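Local coordinates for protein putative glycosidase ph117-related (Bacteroides thetaiotaomicron, PDB 5A7V) that probably acts on beta-mannosidic oligosaccharides as a GH130-family enzyme, most likely as a mannoside phosphorylase or hydrolase, and binds mannose in its pocket, at residues Ala153-Tyr161 against Ile173-Lys184; Arg300-Ala311 against Thr323-Pro332. All coordinates share one frame; numbering follows the deposited sequence. Where two conformers were deposited one is given.

Overall arrangement
Two beta hairpins on opposite sides of the chain's centre make these contacts, with about 31 Å between their centres and about 15 Å between their nearest atoms. They follow one another along the sequence: interaction 1 closes at Lys-184 well before interaction 2 opens at Arg-300. Interaction 1 lies in the four-stranded antiparallel sheet 143-151, 157-164, 169-176 and 183-187; interaction 2 is an antiparallel hairpin, strands 306-314 and 320-324, within a larger mixed sheet. Their placement is consistent with blades of the five-bladed beta-propeller known for GH130 enzymes. Interaction 2 supplies Tyr-306 to the mannose pocket, whereas in interaction 1 the side chain of Tyr-161 stays about 10 Å from the sugar.

Interaction 1: Ala153-Tyr161 against Ile173-Lys184; sequences AEGLYVMTY and IATSRNLKDWTK. With SO4 (sulfate ion), chain H.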
loop_
_atom_site.group_PDB
_atom_site.type_symbol
_atom_site.label_atom_id
_atom_site.label_comp_id
_atom_site.label_asym_id
_atom_site.label_seq_id
_atom_site.Cartn_x
_atom_site.Cartn_y
_atom_site.Cartn_z
ATOM N N ALA A 153 9.809 -10.376 -14.084
ATOM C CA ALA A 153 10.879 -11.378 -14.122
ATOM C C ALA A 153 12.113 -10.929 -14.926
ATOM O O ALA A 153 13.196 -11.428 -14.717
ATOM C CB ALA A 153 10.349 -12.674 -14.680
ATOM N N GLU A 154 11.920 -9.970 -15.815
ATOM C CA GLU A 154 12.987 -9.413 -16.629
ATOM C C GLU A 154 13.676 -8.193 -15.961
ATOM O O GLU A 154 14.598 -7.625 -16.515
ATOM C CB GLU A 154 12.420 -9.062 -18.023
ATOM C CG GLU A 154 11.745 -10.271 -18.793
ATOM C CD GLU A 154 10.337 -10.795 -18.283
ATOM O OE1 GLU A 154 9.420 -10.021 -17.808
ATOM O OE2 GLU A 154 10.141 -12.061 -18.440
ATOM N N GLY A 155 13.190 -7.775 -14.771
ATOM C CA GLY A 155 13.899 -6.790 -13.950
ATOM C C GLY A 155 13.396 -5.352 -14.030
ATOM O O GLY A 155 14.095 -4.451 -13.609
ATOM N N LEU A 156 12.212 -5.143 -14.583
ATOM C CA LEU A 156 11.609 -3.803 -14.626
ATOM C C LEU A 156 10.727 -3.591 -13.379
ATOM O O LEU A 156 9.774 -4.334 -13.184
ATOM C CB LEU A 156 10.796 -3.604 -15.887
ATOM C CG LEU A 156 10.213 -2.218 -16.092
ATOM C CD1 LEU A 156 11.319 -1.207 -16.316
ATOM C CD2 LEU A 156 9.171 -2.181 -17.204
ATOM N N TYR A 157 11.109 -2.622 -12.547
ATOM C CA TYR A 157 10.254 -2.212 -11.424
ATOM C C TYR A 157 9.139 -1.340 -11.948
ATOM O O TYR A 157 9.350 -0.359 -12.693
ATOM C CB TYR A 157 11.092 -1.479 -10.375
ATOM C CG TYR A 157 12.135 -2.343 -9.733
ATOM C CD1 TYR A 157 11.837 -3.172 -8.650
ATOM C CD2 TYR A 157 13.468 -2.337 -10.177
ATOM C CE1 TYR A 157 12.788 -3.960 -8.028
ATOM C CE2 TYR A 157 14.411 -3.168 -9.573
ATOM C CZ TYR A 157 14.076 -3.979 -8.507
ATOM O OH TYR A 157 15.059 -4.789 -7.940
ATOM N N VAL A 158 7.921 -1.658 -11.457
ATOM C CA VAL A 158 6.716 -0.970 -11.816
ATOM C C VAL A 158 6.102 -0.411 -10.508
ATOM O O VAL A 158 5.768 -1.187 -9.598
ATOM C CB VAL A 158 5.700 -1.872 -12.534
ATOM C CG1 VAL A 158 4.459 -1.099 -12.961
ATOM C CG2 VAL A 158 6.355 -2.502 -13.758
ATOM N N MET A 159 5.999 0.926 -10.464
ATOM C CA MET A 159 5.447 1.668 -9.296
ATOM C C MET A 159 4.074 2.183 -9.652
ATOM O O MET A 159 3.899 2.893 -10.664
ATOM C CB MET A 159 6.283 2.904 -8.974
ATOM C CG MET A 159 5.765 3.730 -7.792
ATOM S SD MET A 159 6.373 5.408 -7.682
ATOM C CE MET A 159 8.101 5.077 -7.349
ATOM N N THR A 160 3.092 1.870 -8.796
ATOM C CA THR A 160 1.811 2.557 -8.840
ATOM C C THR A 160 1.833 3.618 -7.686
ATOM O O THR A 160 2.431 3.388 -6.632
ATOM C CB THR A 160 0.650 1.603 -8.619
ATOM O OG1 THR A 160 0.729 1.047 -7.307
ATOM C CG2 THR A 160 0.630 0.454 -9.656
ATOM N N TYR A 161 1.285 4.771 -7.950
ATOM C CA TYR A 161 1.273 5.856 -6.927
ATOM C C TYR A 161 0.163 6.837 -7.246
ATOM O O TYR A 161 -0.487 6.740 -8.291
ATOM C CB TYR A 161 2.650 6.540 -6.895
ATOM C CG TYR A 161 2.964 7.424 -8.092
ATOM C CD1 TYR A 161 3.415 6.853 -9.314
ATOM C CD2 TYR A 161 2.869 8.761 -8.000
ATOM C CE1 TYR A 161 3.678 7.624 -10.402
ATOM C CE2 TYR A 161 3.129 9.597 -9.081
ATOM C CZ TYR A 161 3.574 9.017 -10.323
ATOM O OH TYR A 161 3.926 9.847 -11.387
ATOM N N ILE A 173 1.491 5.507 -13.000
ATOM C CA ILE A 173 2.522 4.463 -13.137
ATOM C C ILE A 173 3.876 5.118 -13.425
ATOM O O ILE A 173 3.957 6.062 -14.253
ATOM C CB ILE A 173 2.197 3.450 -14.268
ATOM C CG1 ILE A 173 0.772 2.906 -14.210
ATOM C CG2 ILE A 173 3.230 2.347 -14.290
ATOM C CD1 ILE A 173 0.466 2.050 -12.971
ATOM N N ALA A 174 4.893 4.610 -12.774
ATOM C CA ALA A 174 6.296 4.958 -13.136
ATOM C C ALA A 174 7.093 3.669 -13.165
ATOM O O ALA A 174 6.770 2.693 -12.505
ATOM C CB ALA A 174 6.893 5.930 -12.114
ATOM N N THR A 175 8.153 3.672 -14.009
ATOM C CA THR A 175 8.988 2.492 -14.136
ATOM C C THR A 175 10.468 2.819 -14.012
ATOM O O THR A 175 10.890 3.970 -14.255
ATOM C CB THR A 175 8.757 1.739 -15.473
ATOM O OG1 THR A 175 9.128 2.563 -16.567
ATOM C CG2 THR A 175 7.282 1.326 -15.633
ATOM N N SER A 176 11.232 1.821 -13.617
ATOM C CA SER A 176 12.692 1.984 -13.392
ATOM C C SER A 176 13.370 0.629 -13.402
ATOM O O SER A 176 12.749 -0.371 -13.033
ATOM C CB SER A 176 12.943 2.674 -12.031
ATOM O OG SER A 176 14.330 2.765 -11.719
ATOM N N ARG A 177 14.654 0.597 -13.774
ATOM C CA ARG A 177 15.447 -0.620 -13.589
ATOM C C ARG A 177 16.271 -0.610 -12.287
ATOM O O ARG A 177 16.707 -1.660 -11.819
ATOM C CB ARG A 177 16.368 -0.872 -14.804
ATOM C CG ARG A 177 15.543 -1.104 -16.065
ATOM C CD ARG A 177 16.333 -1.767 -17.141
ATOM N NE ARG A 177 16.669 -3.124 -16.759
ATOM C CZ ARG A 177 15.873 -4.182 -16.871
ATOM N NH1 ARG A 177 14.640 -4.105 -17.397
ATOM N NH2 ARG A 177 16.336 -5.326 -16.438
ATOM N N ASN A 178 16.490 0.556 -11.700
ATOM C CA ASN A 178 17.373 0.668 -10.561
ATOM C C ASN A 178 16.779 1.375 -9.324
ATOM O O ASN A 178 17.511 1.606 -8.369
ATOM C CB ASN A 178 18.684 1.338 -11.001
ATOM C CG ASN A 178 18.505 2.800 -11.351
ATOM O OD1 ASN A 178 17.401 3.379 -11.227
ATOM N ND2 ASN A 178 19.593 3.418 -11.833
ATOM N N LEU A 179 15.488 1.712 -9.357
ATOM C CA LEU A 179 14.745 2.346 -8.273
ATOM C C LEU A 179 15.154 3.803 -8.016
ATOM O O LEU A 179 14.640 4.409 -7.062
ATOM C CB LEU A 179 14.843 1.486 -6.990
ATOM C CG LEU A 179 14.277 0.088 -7.068
ATOM C CD1 LEU A 179 14.632 -0.722 -5.841
ATOM C CD2 LEU A 179 12.775 0.102 -7.319
ATOM N N LYS A 180 15.996 4.373 -8.910
ATOM C CA LYS A 180 16.483 5.765 -8.804
ATOM C C LYS A 180 16.087 6.613 -9.983
ATOM O O LYS A 180 15.662 7.747 -9.826
ATOM C CB LYS A 180 18.016 5.815 -8.730
ATOM C CG LYS A 180 18.620 5.124 -7.554
ATOM C CD LYS A 180 18.203 5.826 -6.288
ATOM C CE LYS A 180 18.987 5.291 -5.114
ATOM N NZ LYS A 180 20.408 5.713 -5.146
ATOM N N ASP A 181 16.235 6.045 -11.171
ATOM C CA ASP A 181 15.968 6.745 -12.421
ATOM C C ASP A 181 14.587 6.316 -12.898
ATOM O O ASP A 181 14.443 5.254 -13.466
ATOM C CB ASP A 181 17.110 6.415 -13.392
ATOM C CG ASP A 181 18.476 6.861 -12.843
ATOM O OD1 ASP A 181 18.560 8.040 -12.419
ATOM O OD2 ASP A 181 19.440 6.044 -12.798
ATOM N N TRP A 182 13.570 7.135 -12.598
ATOM C CA TRP A 182 12.174 6.782 -12.837
ATOM C C TRP A 182 11.623 7.508 -14.064
ATOM O O TRP A 182 11.772 8.732 -14.203
ATOM C CB TRP A 182 11.304 7.130 -11.605
ATOM C CG TRP A 182 11.576 6.285 -10.432
ATOM C CD1 TRP A 182 12.393 6.584 -9.385
ATOM C CD2 TRP A 182 11.006 5.012 -10.147
ATOM N NE1 TRP A 182 12.394 5.550 -8.462
ATOM C CE2 TRP A 182 11.535 4.579 -8.907
ATOM C CE3 TRP A 182 10.098 4.186 -10.819
ATOM C CZ2 TRP A 182 11.193 3.348 -8.340
ATOM C CZ3 TRP A 182 9.767 2.981 -10.281
ATOM C CH2 TRP A 182 10.336 2.545 -9.053
ATOM N N THR A 183 10.889 6.769 -14.894
ATOM C CA THR A 183 10.126 7.379 -16.000
ATOM C C THR A 183 8.641 7.389 -15.606
ATOM O O THR A 183 8.108 6.322 -15.267
ATOM C CB THR A 183 10.353 6.649 -17.327
ATOM O OG1 THR A 183 11.739 6.675 -17.644
ATOM C CG2 THR A 183 9.488 7.264 -18.409
ATOM N N LYS A 184 8.038 8.588 -15.658
ATOM C CA LYS A 184 6.616 8.803 -15.335
ATOM C C LYS A 184 5.804 8.562 -16.602
ATOM O O LYS A 184 6.038 9.193 -17.631
ATOM C CB LYS A 184 6.369 10.220 -14.800
ATOM C CG LYS A 184 7.058 10.454 -13.465
ATOM C CD LYS A 184 6.820 11.890 -12.984
ATOM C CE LYS A 184 7.623 12.181 -11.742
ATOM N NZ LYS A 184 7.389 13.589 -11.299
HETATM S S SO4 H . 19.640 -3.956 -14.868
HETATM O O1 SO4 H . 20.966 -4.611 -15.029
HETATM O O2 SO4 H . 19.372 -3.171 -16.098
HETATM O O3 SO4 H . 19.626 -3.006 -13.723
HETATM O O4 SO4 H . 18.592 -4.989 -14.664
HETATM O O HOH W 1 16.603 -4.329 -12.474
HETATM O O HOH W 2 3.355 8.748 -13.857
#
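Leu-179 lays CD2 over one face of the Tyr-157 ring, 3.7 Å from its centroid, while the carbonyl oxygens of Ser-176 and Arg-177 lie at the ring's edge. In one of its two conformers, Met-159 sets its terminal methyl over the indole of Trp-182: CE stands 3.6 Å from the centroid of the six-membered ring and 9° off its normal, a CH-pi contact. There the bend at chi3 (-66°) turns CE down onto the ring, and SD remains farther above the same face in a Met-aromatic contact. Ser-176 CB packs on the opposite face of the indole.

Antiparallel backbone bonds join Tyr-157 to Ser-176 and Met-159 to Ala-174; the straightest, Met-159 N to Ala-174 O, measures 2.8 Å with an N-H...O angle of 169°. At the end of the strand, one of two conformers of Ser-176 accepts at OG from Asn-178 N and Leu-179 N, an ST turn and ST motif, and donates to Asp-181 O. Arg-177 doubles back so that NH2 meets a lone pair of Glu-154 O at 2.9 Å, in the guanidinium plane; NE and NH2 also hold a sulfate, probably from the crystallisation liquor.

Strands 157-164 and 169-176 are the two central strands of their four-stranded sheet, flanked by 143-151 and 183-187. Leu-91 of strand 87-95 touches Met-159 and Trp-182, and Tyr-157 OH bonds to Leu-83 O of strand 75-84, tying in the preceding sheet.

Interaction 2: Arg300-Ala311 against Thr323-Pro332; sequences RYTANVYAAGQA and TRLDEPFFRP. With MAN (alpha-D-mannopyranose), chain E.
Ala-308 and Phe-329 meet in the tightly packed half of a beta hairpin, strands 306-314 and 320-324, whose second arm runs on as an irregular chain alongside the first strand. Ala-308 CB touches Phe-329 CE1 at 3.5 Å, and Gln-310 sends its amide across the same ring, with NE2 3.4 Å above the plane over the ring centre. The amide is turned 79° from the ring, and NE2 is also bonded to Phe-39 O. Phe-330 CB packs against the opposite face near its rim. Phe-329 takes the position between backbone N and carbonyl carbon (chi1 71°), which brings the ring back over the strand. The backbone adds Ala-308 N to Phe-330 O, Phe-329 N to Ala-308 O and Leu-325 N to Gln-310 O. Further along, Val-305 CG2 reaches Pro-332 CG at 3.5 Å.

The other side is more polar and less fully buried. Glu-327 is partly exposed, and its carboxylate joins the loop before strand 306-314: Arg-300 NH2 makes a salt bridge to OE2 on the syn lone pair, a charge it shares with Asp-298, and a water held by Arg-300 NH1 bonds weakly to the same oxygen. Arg-331 CD meets the Tyr-301 ring at its edge, near CE1, while Pro-328 approaches obliquely.

Where the strand begins, the CB of Tyr-306 faces away from segment 323-332, and its OH lies 2.8 Å from O1 of the bound mannose, which Glu-272 also binds. Tyr-301 OH donates to Glu-327 OE1 at 2.7 Å, meeting it 35° out of the carboxylate plane.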
loop_
_atom_site.group_PDB
_atom_site.type_symbol
_atom_site.label_atom_id
_atom_site.label_comp_id
_atom_site.label_asym_id
_atom_site.label_seq_id
_atom_site.Cartn_x
_atom_site.Cartn_y
_atom_site.Cartn_z
ATOM N N ARG A 300 -16.708 -2.772 18.211
ATOM C CA ARG A 300 -15.590 -3.236 19.025
ATOM C C ARG A 300 -14.262 -2.586 18.642
ATOM O O ARG A 300 -13.318 -2.589 19.434
ATOM C CB ARG A 300 -15.465 -4.749 18.935
ATOM C CG ARG A 300 -16.702 -5.489 19.425
ATOM C CD ARG A 300 -16.566 -6.972 19.205
ATOM N NE ARG A 300 -16.477 -7.214 17.764
ATOM C CZ ARG A 300 -16.048 -8.319 17.194
ATOM N NH1 ARG A 300 -15.644 -9.369 17.909
ATOM N NH2 ARG A 300 -16.036 -8.369 15.885
ATOM N N TYR A 301 -14.199 -2.034 17.429
ATOM C CA TYR A 301 -13.022 -1.341 16.933
ATOM C C TYR A 301 -13.249 0.158 16.915
ATOM O O TYR A 301 -14.379 0.625 16.785
ATOM C CB TYR A 301 -12.674 -1.837 15.486
ATOM C CG TYR A 301 -12.355 -3.303 15.433
ATOM C CD1 TYR A 301 -11.090 -3.767 15.632
ATOM C CD2 TYR A 301 -13.325 -4.243 15.227
ATOM C CE1 TYR A 301 -10.795 -5.110 15.604
ATOM C CE2 TYR A 301 -13.040 -5.606 15.203
ATOM C CZ TYR A 301 -11.772 -6.044 15.400
ATOM O OH TYR A 301 -11.514 -7.399 15.404
ATOM N N THR A 302 -12.186 0.918 17.091
ATOM C CA THR A 302 -12.244 2.375 17.081
ATOM C C THR A 302 -12.920 2.926 15.845
ATOM O O THR A 302 -12.550 2.549 14.713
ATOM C CB THR A 302 -10.763 2.916 17.190
ATOM O OG1 THR A 302 -10.146 2.354 18.358
ATOM C CG2 THR A 302 -10.686 4.401 17.187
ATOM N N ALA A 303 -13.861 3.843 15.963
ATOM C CA ALA A 303 -14.482 4.503 14.831
ATOM C C ALA A 303 -13.367 5.127 13.988
ATOM O O ALA A 303 -12.447 5.774 14.509
ATOM C CB ALA A 303 -15.459 5.565 15.288
ATOM N N ASN A 304 -13.450 4.931 12.670
ATOM C CA ASN A 304 -12.573 5.572 11.649
ATOM C C ASN A 304 -11.168 5.008 11.615
ATOM O O ASN A 304 -10.344 5.518 10.853
ATOM C CB ASN A 304 -12.594 7.107 11.830
ATOM C CG ASN A 304 -13.961 7.671 11.498
ATOM O OD1 ASN A 304 -14.457 7.460 10.394
ATOM N ND2 ASN A 304 -14.612 8.306 12.454
ATOM N N VAL A 305 -10.881 3.957 12.370
ATOM C CA VAL A 305 -9.545 3.335 12.283
ATOM C C VAL A 305 -9.374 2.627 10.938
ATOM O O VAL A 305 -10.320 2.081 10.387
ATOM C CB VAL A 305 -9.308 2.370 13.468
ATOM C CG1 VAL A 305 -10.067 1.069 13.318
ATOM C CG2 VAL A 305 -7.838 2.122 13.750
ATOM N N TYR A 306 -8.115 2.595 10.469
ATOM C CA TYR A 306 -7.724 1.701 9.344
ATOM C C TYR A 306 -7.029 0.468 9.909
ATOM O O TYR A 306 -5.997 0.574 10.586
ATOM C CB TYR A 306 -6.805 2.379 8.343
ATOM C CG TYR A 306 -7.411 3.387 7.438
ATOM C CD1 TYR A 306 -7.904 4.622 7.890
ATOM C CD2 TYR A 306 -7.460 3.154 6.053
ATOM C CE1 TYR A 306 -8.407 5.566 7.016
ATOM C CE2 TYR A 306 -7.953 4.092 5.183
ATOM C CZ TYR A 306 -8.391 5.315 5.648
ATOM O OH TYR A 306 -8.859 6.285 4.782
ATOM N N ALA A 307 -7.642 -0.689 9.664
ATOM C CA ALA A 307 -7.099 -1.978 10.052
ATOM C C ALA A 307 -7.119 -2.931 8.830
ATOM O O ALA A 307 -7.974 -2.780 7.959
ATOM C CB ALA A 307 -7.882 -2.566 11.230
ATOM N N ALA A 308 -6.185 -3.888 8.790
ATOM C CA ALA A 308 -5.905 -4.619 7.536
ATOM C C ALA A 308 -6.677 -5.928 7.458
ATOM O O ALA A 308 -6.761 -6.683 8.436
ATOM C CB ALA A 308 -4.419 -4.859 7.400
ATOM N N GLY A 309 -7.163 -6.207 6.250
ATOM C CA GLY A 309 -7.856 -7.444 5.903
ATOM C C GLY A 309 -7.193 -8.235 4.779
ATOM O O GLY A 309 -6.159 -7.795 4.228
ATOM N N GLN A 310 -7.797 -9.379 4.462
ATOM C CA GLN A 310 -7.341 -10.160 3.290
ATOM C C GLN A 310 -8.565 -10.716 2.605
ATOM O O GLN A 310 -9.515 -11.168 3.258
ATOM C CB GLN A 310 -6.393 -11.297 3.667
ATOM C CG GLN A 310 -5.166 -10.820 4.415
ATOM C CD GLN A 310 -4.205 -11.941 4.795
ATOM O OE1 GLN A 310 -3.908 -12.852 4.000
ATOM N NE2 GLN A 310 -3.673 -11.892 6.005
ATOM N N ALA A 311 -8.512 -10.717 1.280
ATOM C CA ALA A 311 -9.548 -11.301 0.426
ATOM C C ALA A 311 -8.915 -12.345 -0.494
ATOM O O ALA A 311 -7.772 -12.195 -0.934
ATOM C CB ALA A 311 -10.245 -10.238 -0.411
ATOM N N THR A 323 -13.866 -15.090 -0.650
ATOM C CA THR A 323 -14.087 -14.848 0.784
ATOM C C THR A 323 -13.135 -13.762 1.243
ATOM O O THR A 323 -12.177 -13.376 0.542
ATOM C CB THR A 323 -13.884 -16.141 1.595
ATOM O OG1 THR A 323 -14.265 -15.902 2.974
ATOM C CG2 THR A 323 -12.475 -16.677 1.520
ATOM N N ARG A 324 -13.424 -13.246 2.447
ATOM C CA ARG A 324 -12.544 -12.316 3.131
ATOM C C ARG A 324 -12.560 -12.587 4.619
ATOM O O ARG A 324 -13.495 -13.202 5.130
ATOM C CB ARG A 324 -12.896 -10.852 2.837
ATOM C CG ARG A 324 -14.300 -10.430 3.245
ATOM C CD ARG A 324 -14.561 -8.958 3.015
ATOM N NE ARG A 324 -15.944 -8.728 2.550
ATOM C CZ ARG A 324 -16.414 -7.563 2.133
ATOM N NH1 ARG A 324 -15.771 -6.440 2.414
ATOM N NH2 ARG A 324 -17.551 -7.487 1.494
ATOM N N LEU A 325 -11.502 -12.152 5.302
ATOM C CA LEU A 325 -11.481 -12.274 6.772
ATOM C C LEU A 325 -12.584 -11.442 7.407
ATOM O O LEU A 325 -12.836 -10.338 6.969
ATOM C CB LEU A 325 -10.139 -11.801 7.354
ATOM C CG LEU A 325 -8.873 -12.379 6.745
ATOM C CD1 LEU A 325 -7.637 -11.780 7.409
ATOM C CD2 LEU A 325 -8.892 -13.891 6.825
ATOM N N ASP A 326 -13.206 -11.969 8.475
ATOM C CA ASP A 326 -14.268 -11.226 9.176
ATOM C C ASP A 326 -13.748 -10.182 10.152
ATOM O O ASP A 326 -14.482 -9.244 10.500
ATOM C CB ASP A 326 -15.217 -12.217 9.847
ATOM C CG ASP A 326 -16.164 -12.884 8.838
ATOM O OD1 ASP A 326 -16.566 -12.232 7.842
ATOM O OD2 ASP A 326 -16.425 -14.090 8.996
ATOM N N GLU A 327 -12.514 -10.370 10.609
ATOM C CA GLU A 327 -11.819 -9.528 11.597
ATOM C C GLU A 327 -10.488 -9.140 10.967
ATOM O O GLU A 327 -9.912 -9.931 10.214
ATOM C CB GLU A 327 -11.549 -10.289 12.899
ATOM C CG GLU A 327 -12.782 -10.949 13.540
ATOM C CD GLU A 327 -13.788 -10.004 14.002
ATOM O OE1 GLU A 327 -13.489 -8.813 14.134
ATOM O OE2 GLU A 327 -14.911 -10.489 14.325
ATOM N N PRO A 328 -9.957 -7.966 11.283
ATOM C CA PRO A 328 -8.656 -7.604 10.705
ATOM C C PRO A 328 -7.574 -8.488 11.262
ATOM O O PRO A 328 -7.604 -8.863 12.422
ATOM C CB PRO A 328 -8.475 -6.146 11.116
ATOM C CG PRO A 328 -9.261 -6.000 12.418
ATOM C CD PRO A 328 -10.432 -6.954 12.259
ATOM N N PHE A 329 -6.563 -8.790 10.435
ATOM C CA PHE A 329 -5.417 -9.616 10.895
ATOM C C PHE A 329 -4.313 -8.763 11.558
ATOM O O PHE A 329 -3.450 -9.297 12.268
ATOM C CB PHE A 329 -4.791 -10.482 9.768
ATOM C CG PHE A 329 -4.004 -9.708 8.715
ATOM C CD1 PHE A 329 -4.624 -9.029 7.702
ATOM C CD2 PHE A 329 -2.629 -9.631 8.817
ATOM C CE1 PHE A 329 -3.899 -8.297 6.762
ATOM C CE2 PHE A 329 -1.894 -8.921 7.885
ATOM C CZ PHE A 329 -2.510 -8.272 6.853
ATOM N N PHE A 330 -4.370 -7.455 11.322
ATOM C CA PHE A 330 -3.319 -6.511 11.764
ATOM C C PHE A 330 -4.055 -5.200 11.964
ATOM O O PHE A 330 -4.805 -4.738 11.099
ATOM C CB PHE A 330 -2.232 -6.425 10.680
ATOM C CG PHE A 330 -0.907 -5.850 11.139
ATOM C CD1 PHE A 330 -0.061 -6.594 11.924
ATOM C CD2 PHE A 330 -0.513 -4.574 10.782
ATOM C CE1 PHE A 330 1.155 -6.075 12.356
ATOM C CE2 PHE A 330 0.692 -4.058 11.210
ATOM C CZ PHE A 330 1.523 -4.826 11.991
ATOM N N ARG A 331 -3.843 -4.590 13.137
ATOM C CA ARG A 331 -4.580 -3.368 13.491
ATOM C C ARG A 331 -3.699 -2.511 14.377
ATOM O O ARG A 331 -2.692 -2.999 14.900
ATOM C CB ARG A 331 -5.922 -3.686 14.168
ATOM C CG ARG A 331 -5.804 -4.325 15.534
ATOM C CD ARG A 331 -7.171 -4.691 16.065
ATOM N NE ARG A 331 -7.136 -5.402 17.334
ATOM C CZ ARG A 331 -7.120 -4.801 18.531
ATOM N NH1 ARG A 331 -7.155 -3.488 18.641
ATOM N NH2 ARG A 331 -7.073 -5.564 19.604
ATOM N N PRO A 332 -4.094 -1.241 14.582
ATOM C CA PRO A 332 -3.231 -0.444 15.463
ATOM C C PRO A 332 -3.156 -0.991 16.900
ATOM O O PRO A 332 -4.199 -1.216 17.549
ATOM C CB PRO A 332 -3.879 0.950 15.442
ATOM C CG PRO A 332 -4.478 1.024 14.047
ATOM C CD PRO A 332 -5.055 -0.385 13.877
HETATM C C1 MAN E . -6.457 7.247 2.269
HETATM C C2 MAN E . -5.184 6.430 1.957
HETATM C C3 MAN E . -3.858 6.985 2.512
HETATM C C4 MAN E . -4.024 7.486 3.959
HETATM C C5 MAN E . -5.465 7.336 4.483
HETATM C C6 MAN E . -5.661 7.991 5.870
HETATM O O1 MAN E . -7.724 6.392 2.229
HETATM O O2 MAN E . -5.113 6.367 0.526
HETATM O O3 MAN E . -3.361 8.073 1.756
HETATM O O4 MAN E . -3.083 6.770 4.732
HETATM O O5 MAN E . -6.338 7.985 3.505
HETATM O O6 MAN E . -5.432 9.402 5.767
HETATM O O HOH W 3 -15.559 -12.156 17.260
HETATM O O HOH W 4 -10.720 -9.066 5.450
#